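Local coordinates for putative hydrolase (Shewanella frigidimarina, PDB 3LHO), which probably acts as an iron-dependent dioxygenase of the 2-oxoadipate dioxygenase/decarboxylase family, and here carries nickel in its metal site, at residues 38-42 with 90-94; 207-213 with 234-240. All blocks are in the same frame, centred on the assembly; numbering follows the deposited sequence.

Contact 1: 38-42 with 90-94. With NI (nickel (II) ion), chain B.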
loop_
_atom_site.group_PDB
_atom_site.type_symbol
_atom_site.label_atom_id
_atom_site.label_comp_id
_atom_site.label_asym_id
_atom_site.label_seq_id
_atom_site.Cartn_x
_atom_site.Cartn_y
_atom_site.Cartn_z
ATOM N N ILE A 38 -6.937 -5.439 13.894
ATOM C CA ILE A 38 -7.706 -5.435 12.668
ATOM C C ILE A 38 -7.227 -4.286 11.741
ATOM O O ILE A 38 -7.181 -3.093 12.140
ATOM C CB ILE A 38 -9.245 -5.293 12.941
ATOM C CG1 ILE A 38 -9.730 -6.479 13.806
ATOM C CG2 ILE A 38 -10.019 -5.153 11.608
ATOM C CD1 ILE A 38 -9.477 -7.804 13.203
ATOM N N ASN A 39 -6.925 -4.640 10.494
ATOM C CA ASN A 39 -6.543 -3.643 9.493
ATOM C C ASN A 39 -7.732 -3.121 8.665
ATOM O O ASN A 39 -8.620 -3.883 8.282
ATOM C CB ASN A 39 -5.474 -4.243 8.582
ATOM C CG ASN A 39 -4.192 -4.573 9.326
ATOM O OD1 ASN A 39 -3.710 -5.735 9.314
ATOM N ND2 ASN A 39 -3.646 -3.585 10.000
ATOM N N ASP A 40 -7.770 -1.823 8.420
ATOM C CA ASP A 40 -8.752 -1.232 7.504
ATOM C C ASP A 40 -8.481 -1.649 6.053
ATOM O O ASP A 40 -9.405 -1.999 5.299
ATOM C CB ASP A 40 -8.675 0.312 7.562
ATOM C CG ASP A 40 -9.699 0.971 6.658
ATOM O OD1 ASP A 40 -10.892 0.839 6.958
ATOM O OD2 ASP A 40 -9.354 1.547 5.594
ATOM N N HIS A 41 -7.201 -1.586 5.674
ATOM C CA HIS A 41 -6.779 -1.906 4.313
ATOM C C HIS A 41 -5.307 -2.144 4.189
ATOM O O HIS A 41 -4.538 -1.836 5.132
ATOM C CB HIS A 41 -7.255 -0.828 3.281
ATOM C CG HIS A 41 -6.601 0.523 3.389
ATOM N ND1 HIS A 41 -7.121 1.543 4.169
ATOM C CD2 HIS A 41 -5.538 1.062 2.722
ATOM C CE1 HIS A 41 -6.384 2.628 4.013
ATOM N NE2 HIS A 41 -5.433 2.367 3.129
ATOM N N ILE A 42 -4.947 -2.769 3.057
ATOM C CA ILE A 42 -3.612 -2.746 2.469
ATOM C C ILE A 42 -3.680 -2.041 1.099
ATOM O O ILE A 42 -4.774 -1.852 0.497
ATOM C CB ILE A 42 -2.942 -4.183 2.377
ATOM C CG1 ILE A 42 -3.742 -5.102 1.446
ATOM C CG2 ILE A 42 -2.819 -4.823 3.768
ATOM C CD1 ILE A 42 -3.014 -5.694 0.349
ATOM N N LYS A 90 -13.408 -8.887 9.484
ATOM C CA LYS A 90 -12.073 -8.800 10.086
ATOM C C LYS A 90 -10.952 -8.623 9.045
ATOM O O LYS A 90 -9.856 -8.212 9.397
ATOM C CB LYS A 90 -11.742 -10.057 10.889
ATOM C CG LYS A 90 -12.600 -10.250 12.143
ATOM C CD LYS A 90 -12.017 -11.355 13.040
ATOM C CE LYS A 90 -12.910 -11.668 14.252
ATOM N NZ LYS A 90 -14.093 -12.532 13.921
ATOM N N GLN A 91 -11.220 -9.008 7.795
ATOM C CA GLN A 91 -10.200 -8.986 6.774
ATOM C C GLN A 91 -10.081 -7.578 6.213
ATOM O O GLN A 91 -11.054 -6.835 6.147
ATOM C CB GLN A 91 -10.475 -10.036 5.683
ATOM C CG GLN A 91 -10.487 -11.500 6.175
ATOM C CD GLN A 91 -9.177 -11.930 6.762
ATOM O OE1 GLN A 91 -8.125 -11.357 6.474
ATOM N NE2 GLN A 91 -9.226 -12.934 7.603
ATOM N N PRO A 92 -8.857 -7.179 5.863
ATOM C CA PRO A 92 -8.695 -5.850 5.346
ATOM C C PRO A 92 -9.355 -5.642 3.979
ATOM O O PRO A 92 -9.428 -6.568 3.171
ATOM C CB PRO A 92 -7.163 -5.721 5.237
ATOM C CG PRO A 92 -6.640 -7.091 5.221
ATOM C CD PRO A 92 -7.577 -7.880 6.051
ATOM N N LYS A 93 -9.786 -4.427 3.675
ATOM C CA LYS A 93 -10.004 -4.078 2.320
ATOM C C LYS A 93 -8.671 -4.069 1.589
ATOM O O LYS A 93 -7.646 -3.804 2.171
ATOM C CB LYS A 93 -10.637 -2.663 2.179
ATOM C CG LYS A 93 -11.963 -2.503 2.887
ATOM C CD LYS A 93 -12.444 -1.067 2.704
ATOM C CE LYS A 93 -13.457 -0.676 3.723
ATOM N NZ LYS A 93 -12.769 -0.467 5.029
ATOM N N VAL A 94 -8.730 -4.305 0.289
ATOM C CA VAL A 94 -7.580 -4.348 -0.578
ATOM C C VAL A 94 -7.713 -3.270 -1.660
ATOM O O VAL A 94 -8.635 -3.259 -2.463
ATOM C CB VAL A 94 -7.383 -5.765 -1.181
ATOM C CG1 VAL A 94 -6.240 -5.736 -2.235
ATOM C CG2 VAL A 94 -7.144 -6.769 -0.046
HETATM NI NI NI B . -4.082 3.897 2.510
HETATM O O HOH W 1 -7.378 -7.304 9.488
HETATM O O HOH W 2 -11.306 -4.670 8.046
HETATM O O HOH W 3 -3.250 6.032 1.742
HETATM O O HOH W 4 -5.651 5.166 2.236
HETATM O O HOH W 5 -4.675 3.869 0.294
#

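Contact 2: 207-213 with 234-240. With NI (nickel (II) ion), chain B.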
loop_
_atom_site.group_PDB
_atom_site.type_symbol
_atom_site.label_atom_id
_atom_site.label_comp_id
_atom_site.label_asym_id
_atom_site.label_seq_id
_atom_site.Cartn_x
_atom_site.Cartn_y
_atom_site.Cartn_z
ATOM N N LEU A 207 -16.262 11.820 6.332
ATOM C CA LEU A 207 -16.506 10.404 6.645
ATOM C C LEU A 207 -15.244 9.514 6.725
ATOM O O LEU A 207 -15.341 8.281 6.784
ATOM C CB LEU A 207 -17.510 9.798 5.671
ATOM C CG LEU A 207 -18.828 10.539 5.515
ATOM C CD1 LEU A 207 -19.651 9.817 4.465
ATOM C CD2 LEU A 207 -19.592 10.656 6.831
ATOM N N LEU A 208 -14.078 10.146 6.753
ATOM C CA LEU A 208 -12.808 9.435 6.753
ATOM C C LEU A 208 -11.715 10.305 7.356
ATOM O O LEU A 208 -11.552 11.465 6.976
ATOM C CB LEU A 208 -12.415 8.990 5.327
ATOM C CG LEU A 208 -11.068 8.262 5.167
ATOM C CD1 LEU A 208 -11.109 6.970 5.946
ATOM C CD2 LEU A 208 -10.725 7.965 3.683
ATOM N N GLU A 209 -10.966 9.739 8.298
ATOM C CA GLU A 209 -9.793 10.410 8.855
ATOM C C GLU A 209 -8.624 9.473 8.768
ATOM O O GLU A 209 -8.769 8.310 9.106
ATOM C CB GLU A 209 -10.002 10.789 10.314
ATOM C CG GLU A 209 -11.014 11.888 10.555
ATOM C CD GLU A 209 -11.403 12.003 12.034
ATOM O OE1 GLU A 209 -11.703 10.984 12.683
ATOM O OE2 GLU A 209 -11.399 13.127 12.557
ATOM N N GLN A 210 -7.462 9.972 8.341
ATOM C CA GLN A 210 -6.268 9.141 8.235
ATOM C C GLN A 210 -5.059 9.875 8.775
ATOM O O GLN A 210 -5.008 11.106 8.763
ATOM C CB GLN A 210 -6.016 8.698 6.783
ATOM C CG GLN A 210 -7.081 7.771 6.205
ATOM C CD GLN A 210 -6.784 7.316 4.774
ATOM O OE1 GLN A 210 -6.861 8.100 3.842
ATOM N NE2 GLN A 210 -6.453 6.049 4.608
ATOM N N SER A 211 -4.110 9.101 9.285
ATOM C CA SER A 211 -2.831 9.622 9.733
ATOM C C SER A 211 -1.805 8.547 9.431
ATOM O O SER A 211 -2.185 7.421 9.089
ATOM C CB SER A 211 -2.891 9.912 11.239
ATOM O OG SER A 211 -3.009 8.701 11.955
ATOM N N SER A 212 -0.523 8.902 9.478
ATOM C CA SER A 212 0.552 7.954 9.208
ATOM C C SER A 212 1.843 8.319 9.897
ATOM O O SER A 212 2.113 9.475 10.188
ATOM C CB SER A 212 0.832 7.802 7.690
ATOM O OG SER A 212 1.048 9.055 7.044
ATOM N N THR A 213 2.661 7.300 10.123
ATOM C CA THR A 213 4.032 7.496 10.506
ATOM C C THR A 213 4.785 8.108 9.346
ATOM O O THR A 213 4.350 8.080 8.202
ATOM C CB THR A 213 4.699 6.154 10.850
ATOM O OG1 THR A 213 4.634 5.287 9.715
ATOM C CG2 THR A 213 4.012 5.508 12.015
ATOM N N TYR A 234 3.289 3.389 7.979
ATOM C CA TYR A 234 2.159 2.669 8.569
ATOM C C TYR A 234 1.065 3.725 8.770
ATOM O O TYR A 234 1.335 4.810 9.273
ATOM C CB TYR A 234 2.616 2.131 9.910
ATOM C CG TYR A 234 1.854 1.010 10.593
ATOM C CD1 TYR A 234 1.218 -0.023 9.876
ATOM C CD2 TYR A 234 1.843 0.935 11.991
ATOM C CE1 TYR A 234 0.553 -1.065 10.554
ATOM C CE2 TYR A 234 1.208 -0.109 12.654
ATOM C CZ TYR A 234 0.588 -1.117 11.931
ATOM O OH TYR A 234 -0.038 -2.137 12.611
ATOM N N GLU A 235 -0.152 3.382 8.386
ATOM C CA GLU A 235 -1.283 4.292 8.323
ATOM C C GLU A 235 -2.391 3.878 9.314
ATOM O O GLU A 235 -2.412 2.739 9.779
ATOM C CB GLU A 235 -1.815 4.276 6.907
ATOM C CG GLU A 235 -2.802 5.392 6.531
ATOM C CD GLU A 235 -3.093 5.395 5.018
ATOM O OE1 GLU A 235 -3.877 4.522 4.570
ATOM O OE2 GLU A 235 -2.539 6.252 4.274
ATOM N N PHE A 236 -3.275 4.833 9.631
ATOM C CA PHE A 236 -4.370 4.678 10.612
ATOM C C PHE A 236 -5.588 5.322 10.009
ATOM O O PHE A 236 -5.503 6.406 9.472
ATOM C CB PHE A 236 -3.967 5.317 11.956
ATOM C CG PHE A 236 -2.596 4.880 12.408
ATOM C CD1 PHE A 236 -2.440 3.742 13.166
ATOM C CD2 PHE A 236 -1.456 5.556 11.991
ATOM C CE1 PHE A 236 -1.166 3.294 13.507
ATOM C CE2 PHE A 236 -0.179 5.104 12.348
ATOM C CZ PHE A 236 -0.044 3.977 13.086
ATOM N N ALA A 237 -6.732 4.647 10.048
ATOM C CA ALA A 237 -7.945 5.204 9.451
ATOM C C ALA A 237 -9.151 4.999 10.365
ATOM O O ALA A 237 -9.365 3.904 10.898
ATOM C CB ALA A 237 -8.223 4.542 8.062
ATOM N N ARG A 238 -9.932 6.064 10.538
ATOM C CA ARG A 238 -11.240 5.976 11.119
ATOM C C ARG A 238 -12.283 6.255 10.042
ATOM O O ARG A 238 -12.247 7.298 9.425
ATOM C CB ARG A 238 -11.405 6.977 12.259
ATOM C CG ARG A 238 -12.777 6.890 12.937
ATOM C CD ARG A 238 -12.852 7.646 14.250
ATOM N NE ARG A 238 -14.243 7.736 14.723
ATOM C CZ ARG A 238 -14.666 8.502 15.729
ATOM N NH1 ARG A 238 -13.837 9.277 16.408
ATOM N NH2 ARG A 238 -15.941 8.484 16.066
ATOM N N ARG A 239 -13.227 5.331 9.862
ATOM C CA ARG A 239 -14.357 5.559 8.976
ATOM C C ARG A 239 -15.650 5.850 9.715
ATOM O O ARG A 239 -15.872 5.351 10.824
ATOM C CB ARG A 239 -14.571 4.347 8.079
ATOM C CG ARG A 239 -13.416 4.065 7.155
ATOM C CD ARG A 239 -13.644 2.730 6.419
ATOM N NE ARG A 239 -12.494 2.517 5.566
ATOM C CZ ARG A 239 -12.249 3.196 4.449
ATOM N NH1 ARG A 239 -13.110 4.102 3.964
ATOM N NH2 ARG A 239 -11.126 2.973 3.819
ATOM N N TYR A 240 -16.504 6.647 9.066
ATOM C CA TYR A 240 -17.788 7.033 9.608
ATOM C C TYR A 240 -18.956 6.531 8.781
ATOM O O TYR A 240 -18.802 6.231 7.579
ATOM C CB TYR A 240 -17.852 8.545 9.742
ATOM C CG TYR A 240 -16.884 9.114 10.751
ATOM C CD1 TYR A 240 -15.537 9.280 10.445
ATOM C CD2 TYR A 240 -17.320 9.534 12.001
ATOM C CE1 TYR A 240 -14.660 9.813 11.369
ATOM C CE2 TYR A 240 -16.456 10.068 12.912
ATOM C CZ TYR A 240 -15.131 10.217 12.606
ATOM O OH TYR A 240 -14.269 10.768 13.532
HETATM NI NI NI B . -4.082 3.897 2.510
HETATM O O HOH W 6 -11.253 10.682 15.248
HETATM O O HOH W 4 -5.651 5.166 2.236
HETATM O O HOH W 3 -3.250 6.032 1.742
HETATM O O HOH W 5 -4.675 3.869 0.294
#

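Contact 1: 38-42 with 90-94
K93 runs its aliphatic chain past the backbone oxygen of D40 and ends in a salt bridge, NZ to OD1 of D40 at 3.0 Å. The two segments form the start of a parallel strand pair within the mixed sheet of this member of the glyoxalase clan, and H41, one of the metal ligands, lies on it. K93 N donates to D40 O, and I42 N to K93 O at 3.0 Å. D40 and H41 together make a classic beta bulge opposite T167 of strand 165-169.

The carboxylate of D40 is buried and shared. Its CG stands anti to the backbone N (chi1 -178°), which brings OD2 round to the neighbouring imidazole: H41 ND1 donates to D40 OD2 over 2.6 Å, on the anti lone pair and 6° from the ring plane. OD1, besides meeting K93, forms a salt bridge with R239, so that two cations converge on one oxygen. Replacing D40 by an alanine would probably leave H41 ND1 without its acceptor, the ring held by the nickel but no longer by a carboxylate, and the neighbouring charges of K93 and R239 without the anion that offsets them.

On the sheet face away from H41 and K93, I42 and V94 run alongside each other in the same direction, CG1 of I42 at 4.1 Å from CG2 of V94, with F61 of helix 54-62 against both. Before the strands the segments diverge, and two waters bridge them: one links N39 N to K90 O, the other lies between N39 O and Q91 O. P92 packs its CB at 4.0 Å from N39 CB. With ND1 engaged by D40, the opposite nitrogen is directed at the nickel, which H41 NE2 binds at 2.1 Å.

Contact 2: 207-213 with 234-240
The guanidinium of R239, whose NE is held by D40, carries L208 CD1 over one face, toward its rim, while the Y240 ring receives L207 O and E209 OE1 at its edge and in its plane. The hydroxyl of Y240 sits over one face of the R238 guanidinium, and the F236 ring has the backbone of S211 and S212 at its edge. These groups lie on or beside an antiparallel pair of strands, 208-212 and 235-239, at one margin of the mixed sheet; the axes of these short segments approach to 4.5 Å, with N-to-C directions 165° apart. E209 with R238 and S211 with F236 are hydrogen-bonded pairs. At T213 a side chain adds a link: its OG1 accepts from Y234 N at 2.9 Å, almost straight at 177°.

On the sheet face of E209, Y240 OH donates to E209 OE1 at 2.7 Å from above the carboxylate plane, and a water joins the same oxygen to R238 NH1. S211 OG is hydrogen-bonded to N183 of helix 179-188. The other face bears the metal: E235, its CG anti to the backbone N (chi1 -167°), extends to the nickel, and its OE1 is also hydrogen-bonded to T167 OG1. Q210 NE2 gives a hydrogen bond to one metal-bound water at 2.7 Å; a second such water donates to E235 OE2 at 2.6 Å. The nickel itself is coordinated by E235 OE1 at 2.2 Å.

Overall arrangement
Contacts 1 and 2 belong to one mixed sheet, with strand 165-169 between strands 39-47 and 235-239, and their centres lie about 12 Å apart. Contact 1 is parallel, short and partly buried, opening into a water-bridged loop end; contact 2 is antiparallel, buried and longer, and includes the outermost strand 208-212. Each supplies one protein ligand to the same nickel, a histidine from 38-42 and a glutamate from 234-240, and H165 of the intervening strand completes the protein set. Charge also joins them directly: D40 OD1 pairs with R239 NE at 2.7 Å. Contact 1 concentrates its charges on one buried carboxylate, whereas contact 2 spreads its polar groups over both sheet faces.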